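EscN (Escherichia coli O127:H6, PDB 2OBL) is a type III secretion system protein of the ATP synthase alpha/beta family, built around a P-loop NTPase fold. Local coordinates at residues Phe55-Gly58 and Ile62-Leu65; Leu88-Asn93 and Ile325-Lys330; Ala148-Glu153 and Leu204-Pro209. The protein carries 1 engineered substitution. All coordinates share one frame; numbering follows the deposited sequence.

Interaction 1: Phe55-Gly58 and Ile62-Leu65; sequences FILG and IDGL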
ATOM      1  N   PHE A  55       4.849  -4.479  10.952  1.00 22.28           N
ATOM      2  CA  PHE A  55       5.244  -3.271  10.243  1.00 22.55           C
ATOM      3  C   PHE A  55       4.163  -2.245  10.484  1.00 23.12           C
ATOM      4  O   PHE A  55       3.022  -2.419  10.046  1.00 22.17           O
ATOM      5  CB  PHE A  55       5.399  -3.530   8.742  1.00 22.89           C
ATOM      6  CG  PHE A  55       5.841  -2.326   7.967  1.00 22.18           C
ATOM      7  CD1 PHE A  55       7.186  -1.976   7.910  1.00 23.10           C
ATOM      8  CD2 PHE A  55       4.923  -1.541   7.305  1.00 22.62           C
ATOM      9  CE1 PHE A  55       7.602  -0.849   7.182  1.00 22.77           C
ATOM     10  CE2 PHE A  55       5.327  -0.419   6.581  1.00 23.08           C
ATOM     11  CZ  PHE A  55       6.662  -0.073   6.532  1.00 23.18           C
ATOM     12  N   ILE A  56       4.516  -1.197  11.219  1.00 22.72           N
ATOM     13  CA  ILE A  56       3.541  -0.217  11.675  1.00 23.95           C
ATOM     14  C   ILE A  56       3.311   0.852  10.602  1.00 24.38           C
ATOM     15  O   ILE A  56       4.263   1.424  10.074  1.00 25.63           O
ATOM     16  CB  ILE A  56       4.004   0.416  13.024  1.00 24.23           C
ATOM     17  CG1 ILE A  56       4.237  -0.683  14.061  1.00 25.01           C
ATOM     18  CG2 ILE A  56       2.993   1.424  13.543  1.00 24.11           C
ATOM     19  CD1 ILE A  56       5.122  -0.248  15.221  1.00 26.59           C
ATOM     20  N   LEU A  57       2.048   1.105  10.267  1.00 23.97           N
ATOM     21  CA  LEU A  57       1.708   2.096   9.242  1.00 24.58           C
ATOM     22  C   LEU A  57       1.301   3.450   9.833  1.00 24.42           C
ATOM     23  O   LEU A  57       1.338   4.478   9.151  1.00 24.58           O
ATOM     24  CB  LEU A  57       0.560   1.578   8.362  1.00 24.49           C
ATOM     25  CG  LEU A  57       0.824   0.344   7.497  1.00 25.17           C
ATOM     26  CD1 LEU A  57      -0.321   0.150   6.503  1.00 25.65           C
ATOM     27  CD2 LEU A  57       2.133   0.463   6.755  1.00 25.40           C
ATOM     28  N   GLY A  58       0.874   3.438  11.087  1.00 24.54           N
ATOM     29  CA  GLY A  58       0.331   4.637  11.710  1.00 25.23           C
ATOM     30  C   GLY A  58      -1.094   4.884  11.242  1.00 25.80           C
ATOM     31  O   GLY A  58      -1.542   6.032  11.157  1.00 27.52           O
ATOM     32  N   ILE A  62      -5.685  -0.385  10.200  1.00 21.87           N
ATOM     33  CA  ILE A  62      -4.785  -1.414   9.665  1.00 21.60           C
ATOM     34  C   ILE A  62      -3.899  -2.004  10.754  1.00 21.10           C
ATOM     35  O   ILE A  62      -3.856  -3.219  10.950  1.00 20.80           O
ATOM     36  CB  ILE A  62      -3.918  -0.879   8.504  1.00 21.38           C
ATOM     37  CG1 ILE A  62      -4.813  -0.389   7.358  1.00 21.96           C
ATOM     38  CG2 ILE A  62      -2.970  -1.982   7.983  1.00 22.17           C
ATOM     39  CD1 ILE A  62      -4.060   0.397   6.276  1.00 22.38           C
ATOM     40  N   ASP A  63      -3.197  -1.141  11.479  1.00 21.32           N
ATOM     41  CA  ASP A  63      -2.339  -1.598  12.575  1.00 20.79           C
ATOM     42  C   ASP A  63      -3.127  -2.406  13.614  1.00 20.70           C
ATOM     43  O   ASP A  63      -2.615  -3.377  14.203  1.00 19.78           O
ATOM     44  CB  ASP A  63      -1.686  -0.402  13.272  1.00 21.67           C
ATOM     45  CG  ASP A  63      -0.731   0.379  12.362  1.00 22.25           C
ATOM     46  OD1 ASP A  63      -0.279  -0.150  11.326  1.00 22.44           O
ATOM     47  OD2 ASP A  63      -0.423   1.539  12.706  1.00 22.82           O
ATOM     48  N   GLY A  64      -4.368  -1.989  13.852  1.00 20.30           N
ATOM     49  CA  GLY A  64      -5.215  -2.652  14.841  1.00 21.03           C
ATOM     50  C   GLY A  64      -5.848  -3.949  14.362  1.00 19.63           C
ATOM     51  O   GLY A  64      -5.800  -4.962  15.066  1.00 19.63           O
ATOM     52  N   LEU A  65      -6.435  -3.923  13.166  1.00 19.39           N
ATOM     53  CA  LEU A  65      -7.298  -5.025  12.712  1.00 19.48           C
ATOM     54  C   LEU A  65      -6.743  -5.851  11.569  1.00 20.07           C
ATOM     55  O   LEU A  65      -7.281  -6.922  11.271  1.00 19.67           O
ATOM     56  CB  LEU A  65      -8.660  -4.481  12.273  1.00 20.09           C
ATOM     57  CG  LEU A  65      -9.400  -3.592  13.270  1.00 20.25           C
ATOM     58  CD1 LEU A  65     -10.691  -3.092  12.629  1.00 20.47           C
ATOM     59  CD2 LEU A  65      -9.693  -4.377  14.552  1.00 20.07           C
TER
HETATM   60  O   HOH W   1       0.298  -2.551  10.262  1.00 24.90           O
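The carboxylate of Asp63 faces the backbone of Leu57 and Gly58 and receives two successive amides, one on each oxygen. Leu57 N donates to Asp63 OD1 over 2.8 Å in a nearly straight bond (168°), meeting the oxygen on its syn side and slightly out of the carboxylate plane. Gly58 N reaches Asp63 OD2 at the same 2.8 Å, but the bond is more bent (133°), and it uses the syn lone pair. The two grips together fix the rotation of the carboxylate. A water extends the network by donating to both Asp63 OD1 and Phe55 O, each at 2.7 Å, so OD1 is held by two donors. OD2 has a further, weak hydrogen bond from Val59 N. With this many N-H and water donors, the buried carboxylate is probably ionised.

Apolar groups close in around the acid. Ile56 meets Asp63 at about a right angle and lays its CG2 branch against OD2, 3.5 Å away, while CB of Leu57 lies 3.5 Å from OD1. With CG of Leu57 anti to its carbonyl carbon (chi1 -65°), the isobutyl group runs toward the helix, where CD1 touches Ile62 CG2 at 3.7 Å and also approaches Ile62 CD1. Gly58, with its positive phi, turns the chain from the loop toward the helix.

The contact thus ties the loop after strand 54-55 to helix 60-65 just downstream, a short loop-helix connection closed by an acid in the helix. Strand 54-55 pairs antiparallel with strand 68-69, whose Cys68 is touched by both Leu57 and Ile62. Helix 335-345 also brings Tyr335 and Thr338 against Asp63, and Tyr335 also touches Ile56.

Interaction 2: Leu88-Asn93 and Ile325-Lys330; sequences LGMICN and IQQSTK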
ATOM      1  N   LEU A  88      -2.475   6.992   1.319  1.00 11.40           N
ATOM      2  CA  LEU A  88      -1.073   6.769   0.978  1.00 12.36           C
ATOM      3  C   LEU A  88      -0.208   7.802   1.704  1.00 11.37           C
ATOM      4  O   LEU A  88       0.850   7.480   2.208  1.00 11.78           O
ATOM      5  CB  LEU A  88      -0.832   6.885  -0.527  1.00 12.89           C
ATOM      6  CG  LEU A  88      -1.546   5.855  -1.406  1.00 13.68           C
ATOM      7  CD1 LEU A  88      -0.980   5.862  -2.806  1.00 13.14           C
ATOM      8  CD2 LEU A  88      -1.416   4.471  -0.794  1.00 12.85           C
ATOM      9  N   GLY A  89      -0.664   9.044   1.736  1.00 10.98           N
ATOM     10  CA  GLY A  89       0.051  10.079   2.485  1.00 11.82           C
ATOM     11  C   GLY A  89       0.180   9.738   3.962  1.00 12.85           C
ATOM     12  O   GLY A  89       1.249   9.891   4.557  1.00 12.44           O
ATOM     13  N   MET A  90      -0.914   9.288   4.565  1.00 13.43           N
ATOM     14  CA  MET A  90      -0.902   8.955   5.992  1.00 16.29           C
ATOM     15  C   MET A  90       0.118   7.871   6.266  1.00 13.75           C
ATOM     16  O   MET A  90       0.840   7.899   7.269  1.00 11.81           O
ATOM     17  CB  MET A  90      -2.274   8.457   6.424  1.00 17.68           C
ATOM     18  CG  MET A  90      -3.294   9.553   6.549  1.00 21.05           C
ATOM     19  SD  MET A  90      -4.886   8.859   7.018  1.00 23.38           S
ATOM     20  CE  MET A  90      -4.459   7.976   8.512  1.00 22.66           C
ATOM     21  N   ILE A  91       0.172   6.904   5.360  1.00 12.92           N
ATOM     22  CA  ILE A  91       1.096   5.788   5.506  1.00 13.07           C
ATOM     23  C   ILE A  91       2.552   6.253   5.411  1.00 12.93           C
ATOM     24  O   ILE A  91       3.378   5.883   6.244  1.00 13.75           O
ATOM     25  CB  ILE A  91       0.810   4.648   4.478  1.00 12.42           C
ATOM     26  CG1 ILE A  91      -0.536   3.970   4.791  1.00 13.74           C
ATOM     27  CG2 ILE A  91       1.935   3.625   4.552  1.00 13.36           C
ATOM     28  CD1 ILE A  91      -1.058   3.047   3.665  1.00 13.51           C
ATOM     29  N   CYS A  92       2.870   7.070   4.404  1.00 13.39           N
ATOM     30  CA  CYS A  92       4.234   7.570   4.259  1.00 13.46           C
ATOM     31  C   CYS A  92       4.667   8.352   5.496  1.00 13.57           C
ATOM     32  O   CYS A  92       5.806   8.239   5.942  1.00 14.35           O
ATOM     33  CB  CYS A  92       4.380   8.451   3.012  1.00 13.22           C
ATOM     34  SG  CYS A  92       4.297   7.571   1.435  1.00 15.14           S
ATOM     35  N   ASN A  93       3.745   9.122   6.067  1.00 13.82           N
ATOM     36  CA  ASN A  93       4.081   9.977   7.203  1.00 14.69           C
ATOM     37  C   ASN A  93       4.088   9.229   8.530  1.00 16.48           C
ATOM     38  O   ASN A  93       4.743   9.651   9.487  1.00 16.96           O
ATOM     39  CB  ASN A  93       3.114  11.150   7.267  1.00 14.54           C
ATOM     40  CG  ASN A  93       3.274  12.097   6.095  1.00 14.27           C
ATOM     41  OD1 ASN A  93       4.363  12.236   5.548  1.00 15.72           O
ATOM     42  ND2 ASN A  93       2.192  12.760   5.713  1.00 13.30           N
ATOM     43  N   ILE A 325     -11.611   3.392  13.964  1.00 22.15           N
ATOM     44  CA  ILE A 325     -11.247   3.073  12.576  1.00 21.98           C
ATOM     45  C   ILE A 325     -11.264   4.288  11.662  1.00 22.06           C
ATOM     46  O   ILE A 325     -10.493   4.357  10.704  1.00 21.33           O
ATOM     47  CB  ILE A 325     -12.100   1.931  11.972  1.00 21.86           C
ATOM     48  CG1 ILE A 325     -13.588   2.283  11.995  1.00 22.56           C
ATOM     49  CG2 ILE A 325     -11.815   0.618  12.705  1.00 22.65           C
ATOM     50  CD1 ILE A 325     -14.497   1.219  11.367  1.00 21.91           C
ATOM     51  N   GLN A 326     -12.150   5.240  11.939  1.00 22.14           N
ATOM     52  CA  GLN A 326     -12.086   6.502  11.230  1.00 22.59           C
ATOM     53  C   GLN A 326     -10.963   7.304  11.868  1.00 23.06           C
ATOM     54  O   GLN A 326     -10.785   7.286  13.100  1.00 23.10           O
ATOM     55  CB  GLN A 326     -13.429   7.252  11.269  1.00 23.31           C
ATOM     56  CG  GLN A 326     -14.535   6.550  10.498  1.00 23.34           C
ATOM     57  CD  GLN A 326     -15.871   7.259  10.609  1.00 24.11           C
ATOM     58  OE1 GLN A 326     -16.887   6.650  10.953  1.00 24.95           O
ATOM     59  NE2 GLN A 326     -15.873   8.561  10.336  1.00 24.47           N
ATOM     60  N   GLN A 327     -10.192   7.989  11.035  1.00 22.62           N
ATOM     61  CA  GLN A 327      -8.992   8.661  11.498  1.00 23.01           C
ATOM     62  C   GLN A 327      -8.616   9.777  10.541  1.00 23.63           C
ATOM     63  O   GLN A 327      -8.414   9.543   9.348  1.00 23.27           O
ATOM     64  CB  GLN A 327      -7.855   7.653  11.561  1.00 23.21           C
ATOM     65  CG  GLN A 327      -6.584   8.161  12.207  1.00 23.47           C
ATOM     66  CD  GLN A 327      -5.539   7.073  12.253  1.00 23.48           C
ATOM     67  OE1 GLN A 327      -5.801   5.947  11.850  1.00 22.46           O
ATOM     68  NE2 GLN A 327      -4.355   7.395  12.744  1.00 23.72           N
ATOM     69  N   SER A 328      -8.534  10.996  11.063  1.00 23.40           N
ATOM     70  CA  SER A 328      -8.119  12.132  10.246  1.00 24.22           C
ATOM     71  C   SER A 328      -6.607  12.119  10.051  1.00 24.79           C
ATOM     72  O   SER A 328      -5.879  11.428  10.763  1.00 24.92           O
ATOM     73  CB  SER A 328      -8.524  13.445  10.916  1.00 23.99           C
ATOM     74  OG  SER A 328      -7.794  13.607  12.115  1.00 24.51           O
ATOM     75  N   THR A 329      -6.146  12.911   9.095  1.00 25.98           N
ATOM     76  CA  THR A 329      -4.728  13.038   8.797  1.00 27.83           C
ATOM     77  C   THR A 329      -3.913  13.487  10.015  1.00 28.59           C
ATOM     78  O   THR A 329      -2.812  12.995  10.246  1.00 28.85           O
ATOM     79  CB  THR A 329      -4.522  14.019   7.629  1.00 28.47           C
ATOM     80  OG1 THR A 329      -4.985  13.416   6.414  1.00 29.49           O
ATOM     81  CG2 THR A 329      -3.065  14.392   7.480  1.00 29.16           C
ATOM     82  N   LYS A 330      -4.455  14.409  10.803  1.00 29.19           N
ATOM     83  CA  LYS A 330      -3.723  14.914  11.968  1.00 30.31           C
ATOM     84  C   LYS A 330      -4.013  14.123  13.249  1.00 30.94           C
ATOM     85  O   LYS A 330      -3.427  14.387  14.303  1.00 31.21           O
ATOM     86  CB  LYS A 330      -3.992  16.406  12.173  1.00 30.59           C
ATOM     87  CG  LYS A 330      -5.331  16.740  12.817  1.00 31.04           C
ATOM     88  CD  LYS A 330      -5.395  18.225  13.147  1.00 31.29           C
ATOM     89  CE  LYS A 330      -6.761  18.638  13.671  1.00 31.40           C
ATOM     90  NZ  LYS A 330      -6.826  20.106  13.897  1.00 31.35           N
TER
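Met90 and Gln327 form the centre of a partly buried van der Waals contact between helix 84-94 and the loop that links helices 318-325 and 335-345. No hydrogen bond or salt bridge crosses it. The thioether of Met90 bends at its last torsion (chi3 56°), which brings the terminal methyl over one face of the Gln327 amide, with CE 4.0 Å from CD and 4.1 Å from OE1. Gln327 holds its CG anti to the backbone N (chi1 -172°) and is extended beyond it, so that the amide is carried out toward the helix and the two side chains meet at a slant. That amide is itself pinned by backbone groups, with OE1 accepting from Arg60 N and NE2 hydrogen-bonded to Asp331 O, and the methyl therefore packs against a fixed polar group. Further along the loop, OG1 of Thr329 comes within 4.2 Å of Met90 CG, nearer the root of the side chain.

Helix 84-94 follows strand 73-78, and the loop between them is consistent with a P-loop (Walker A). While Met90 meets the loop, Leu88 and Ile91 pack on Ile76 of strand 73-78 and on Met165 of strand 161-167, and Cys92 touches Phe115 of helix 109-116. The backbone of Gln327 is hydrogen-bonded to Phe256.

Interaction 3: Ala148-Glu153 and Leu204-Pro209; sequences ATTIAE and LERAGP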
ATOM      1  N   ALA A 148      12.399   1.801  -9.151  1.00 11.95           N
ATOM      2  CA  ALA A 148      11.999   1.907  -7.754  1.00 12.19           C
ATOM      3  C   ALA A 148      12.420   0.670  -6.960  1.00 12.13           C
ATOM      4  O   ALA A 148      12.961   0.776  -5.867  1.00 11.27           O
ATOM      5  CB  ALA A 148      10.489   2.117  -7.664  1.00 13.08           C
ATOM      6  N   THR A 149      12.177  -0.499  -7.526  1.00 10.65           N
ATOM      7  CA  THR A 149      12.481  -1.748  -6.839  1.00 11.19           C
ATOM      8  C   THR A 149      13.990  -1.867  -6.592  1.00 11.48           C
ATOM      9  O   THR A 149      14.433  -2.238  -5.503  1.00 11.99           O
ATOM     10  CB  THR A 149      11.904  -2.973  -7.587  1.00 11.01           C
ATOM     11  OG1 THR A 149      10.481  -2.825  -7.727  1.00 11.47           O
ATOM     12  CG2 THR A 149      12.184  -4.282  -6.800  1.00 11.55           C
ATOM     13  N   THR A 150      14.765  -1.521  -7.604  1.00 10.46           N
ATOM     14  CA  THR A 150      16.228  -1.581  -7.529  1.00 12.44           C
ATOM     15  C   THR A 150      16.768  -0.619  -6.476  1.00 12.25           C
ATOM     16  O   THR A 150      17.671  -0.952  -5.719  1.00 12.20           O
ATOM     17  CB  THR A 150      16.845  -1.295  -8.905  1.00 12.50           C
ATOM     18  OG1 THR A 150      16.442  -2.339  -9.808  1.00 14.34           O
ATOM     19  CG2 THR A 150      18.384  -1.287  -8.817  1.00 12.65           C
ATOM     20  N   ILE A 151      16.206   0.581  -6.427  1.00 12.50           N
ATOM     21  CA  ILE A 151      16.608   1.552  -5.420  1.00 12.61           C
ATOM     22  C   ILE A 151      16.265   1.064  -4.002  1.00 12.52           C
ATOM     23  O   ILE A 151      17.057   1.227  -3.062  1.00 11.85           O
ATOM     24  CB  ILE A 151      16.002   2.937  -5.710  1.00 13.27           C
ATOM     25  CG1 ILE A 151      16.637   3.539  -6.977  1.00 12.37           C
ATOM     26  CG2 ILE A 151      16.211   3.870  -4.521  1.00 13.76           C
ATOM     27  CD1 ILE A 151      15.871   4.738  -7.524  1.00 13.46           C
ATOM     28  N   ALA A 152      15.090   0.461  -3.848  1.00 12.80           N
ATOM     29  CA  ALA A 152      14.707  -0.140  -2.581  1.00 11.92           C
ATOM     30  C   ALA A 152      15.711  -1.202  -2.153  1.00 12.36           C
ATOM     31  O   ALA A 152      16.062  -1.282  -0.982  1.00 12.12           O
ATOM     32  CB  ALA A 152      13.274  -0.743  -2.659  1.00 11.11           C
ATOM     33  N   GLU A 153      16.170  -2.012  -3.106  1.00 12.98           N
ATOM     34  CA  GLU A 153      17.181  -3.037  -2.819  1.00 13.89           C
ATOM     35  C   GLU A 153      18.502  -2.413  -2.380  1.00 13.74           C
ATOM     36  O   GLU A 153      19.165  -2.915  -1.464  1.00 13.88           O
ATOM     37  CB  GLU A 153      17.386  -3.944  -4.033  1.00 14.32           C
ATOM     38  CG  GLU A 153      16.196  -4.840  -4.336  1.00 15.25           C
ATOM     39  CD  GLU A 153      16.274  -5.483  -5.704  1.00 15.84           C
ATOM     40  OE1 GLU A 153      16.990  -4.951  -6.574  1.00 16.79           O
ATOM     41  OE2 GLU A 153      15.604  -6.517  -5.911  1.00 15.48           O
ATOM     42  N   LEU A 204       7.209  -8.520  -7.580  1.00 13.72           N
ATOM     43  CA  LEU A 204       6.754  -8.639  -6.205  1.00 14.54           C
ATOM     44  C   LEU A 204       7.671  -9.509  -5.376  1.00 14.62           C
ATOM     45  O   LEU A 204       7.815  -9.307  -4.154  1.00 14.88           O
ATOM     46  CB  LEU A 204       5.307  -9.159  -6.151  1.00 14.99           C
ATOM     47  CG  LEU A 204       4.259  -8.049  -6.130  1.00 15.45           C
ATOM     48  CD1 LEU A 204       4.349  -7.156  -7.347  1.00 15.30           C
ATOM     49  CD2 LEU A 204       2.849  -8.651  -5.988  1.00 15.99           C
ATOM     50  N   GLU A 205       8.306 -10.478  -6.031  1.00 14.19           N
ATOM     51  CA  GLU A 205       9.164 -11.405  -5.313  1.00 16.46           C
ATOM     52  C   GLU A 205      10.458 -10.734  -4.850  1.00 14.47           C
ATOM     53  O   GLU A 205      11.185 -11.289  -4.037  1.00 14.02           O
ATOM     54  CB  GLU A 205       9.436 -12.669  -6.146  1.00 17.14           C
ATOM     55  CG  GLU A 205       8.196 -13.568  -6.311  1.00 20.68           C
ATOM     56  CD  GLU A 205       8.499 -14.883  -7.029  1.00 21.25           C
ATOM     57  OE1 GLU A 205       9.693 -15.205  -7.195  1.00 23.05           O
ATOM     58  OE2 GLU A 205       7.541 -15.599  -7.419  1.00 24.21           O
ATOM     59  N   ARG A 206      10.728  -9.525  -5.342  1.00 14.12           N
ATOM     60  CA  ARG A 206      11.905  -8.773  -4.891  1.00 13.93           C
ATOM     61  C   ARG A 206      11.724  -8.064  -3.543  1.00 14.09           C
ATOM     62  O   ARG A 206      12.696  -7.758  -2.867  1.00 13.21           O
ATOM     63  CB  ARG A 206      12.389  -7.817  -5.979  1.00 14.41           C
ATOM     64  CG  ARG A 206      13.005  -8.565  -7.148  1.00 14.23           C
ATOM     65  CD  ARG A 206      13.149  -7.689  -8.367  1.00 14.44           C
ATOM     66  NE  ARG A 206      14.215  -6.707  -8.225  1.00 12.15           N
ATOM     67  CZ  ARG A 206      14.547  -5.850  -9.187  1.00 12.79           C
ATOM     68  NH1 ARG A 206      13.886  -5.869 -10.346  1.00 12.23           N
ATOM     69  NH2 ARG A 206      15.533  -4.993  -8.999  1.00 12.49           N
ATOM     70  N   ALA A 207      10.478  -7.823  -3.145  1.00 13.36           N
ATOM     71  CA  ALA A 207      10.188  -7.344  -1.794  1.00 14.02           C
ATOM     72  C   ALA A 207      10.372  -8.511  -0.820  1.00 15.23           C
ATOM     73  O   ALA A 207      10.378  -9.674  -1.240  1.00 16.59           O
ATOM     74  CB  ALA A 207       8.753  -6.815  -1.725  1.00 13.97           C
ATOM     75  N   GLY A 208      10.510  -8.214   0.466  1.00 14.97           N
ATOM     76  CA  GLY A 208      10.614  -9.271   1.487  1.00 15.87           C
ATOM     77  C   GLY A 208      11.587  -8.974   2.609  1.00 16.62           C
ATOM     78  O   GLY A 208      12.362  -8.016   2.537  1.00 16.03           O
ATOM     79  N   PRO A 209      11.563  -9.805   3.668  1.00 17.28           N
ATOM     80  CA  PRO A 209      12.514  -9.642   4.763  1.00 18.08           C
ATOM     81  C   PRO A 209      13.920 -10.028   4.315  1.00 19.45           C
ATOM     82  O   PRO A 209      14.080 -10.733   3.322  1.00 18.99           O
ATOM     83  CB  PRO A 209      12.016 -10.636   5.828  1.00 17.87           C
ATOM     84  CG  PRO A 209      10.678 -11.104   5.363  1.00 18.17           C
ATOM     85  CD  PRO A 209      10.650 -10.939   3.879  1.00 17.51           C
TER
HETATM   86  O   HOH W   2      15.174  -8.200  -3.682  1.00 29.20           O
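Arg206 grips Glu153 side-on in a buried salt bridge, its NE reaching OE2 at 2.7 Å and NH2 reaching OE1 at 2.8 Å. Both bonds are almost straight and lie in the guanidinium plane, but the carboxylate is turned about 40° against that plane, and the nitrogens meet both oxygens from above the carboxylate plane. A bend at chi3 (73°) of the otherwise extended arginine turns this NE edge toward the glutamate, whose chain runs out extended to meet it at about a right angle.

Thr149 and Thr150 share nearly the same chi1, yet the helix turn presents a different branch of each. Thr149 lays CG2 over one guanidinium face, 3.5 Å from Arg206 NE, while its hydroxyl bonds back to Ala145 O. Thr150 instead offers OG1 to Arg206 NH2 at 2.9 Å, a bent bond (136°), and OG1 is also hydrogen-bonded to Phe146 O.

In this P-loop NTPase fold, helix 138-156 packs on the central parallel strands through Ala148 and Ala152, and the type I turn Leu204-Ala207 leads from helix 194-204 into a short, weakly bonded strand at about 208-209. The ion pair joins helix and turn.

A water donates to Glu153 OE2 and to the carbonyl Arg206 O (2.6 Å), tying the acid to the turn backbone as well. The remaining nitrogen, NH1, is hydrogen-bonded to Leu38 O, and Ala40 touches both Arg206 and Glu153.

Interactions 1 and 2 are neighbours, their centres about 11 Å apart, and they touch: Leu57 packs on Ile91, and Leu65 on Ile325. Interaction 3 lies farther off, its centre about 21 Å from interaction 1 and 24 Å from interaction 2, on the opposite side of the chain's centre from the latter. Along the chain, interaction 1 closes first, and interaction 3 is nested in the long loop closed by interaction 2. Helix 84-94 of interaction 2 and helix 138-156 of interaction 3 both pack on strand 161-167 of the central sheet. Interaction 2 joins the nucleotide-binding family region to the C-terminal one, whereas interaction 3 stays within the former.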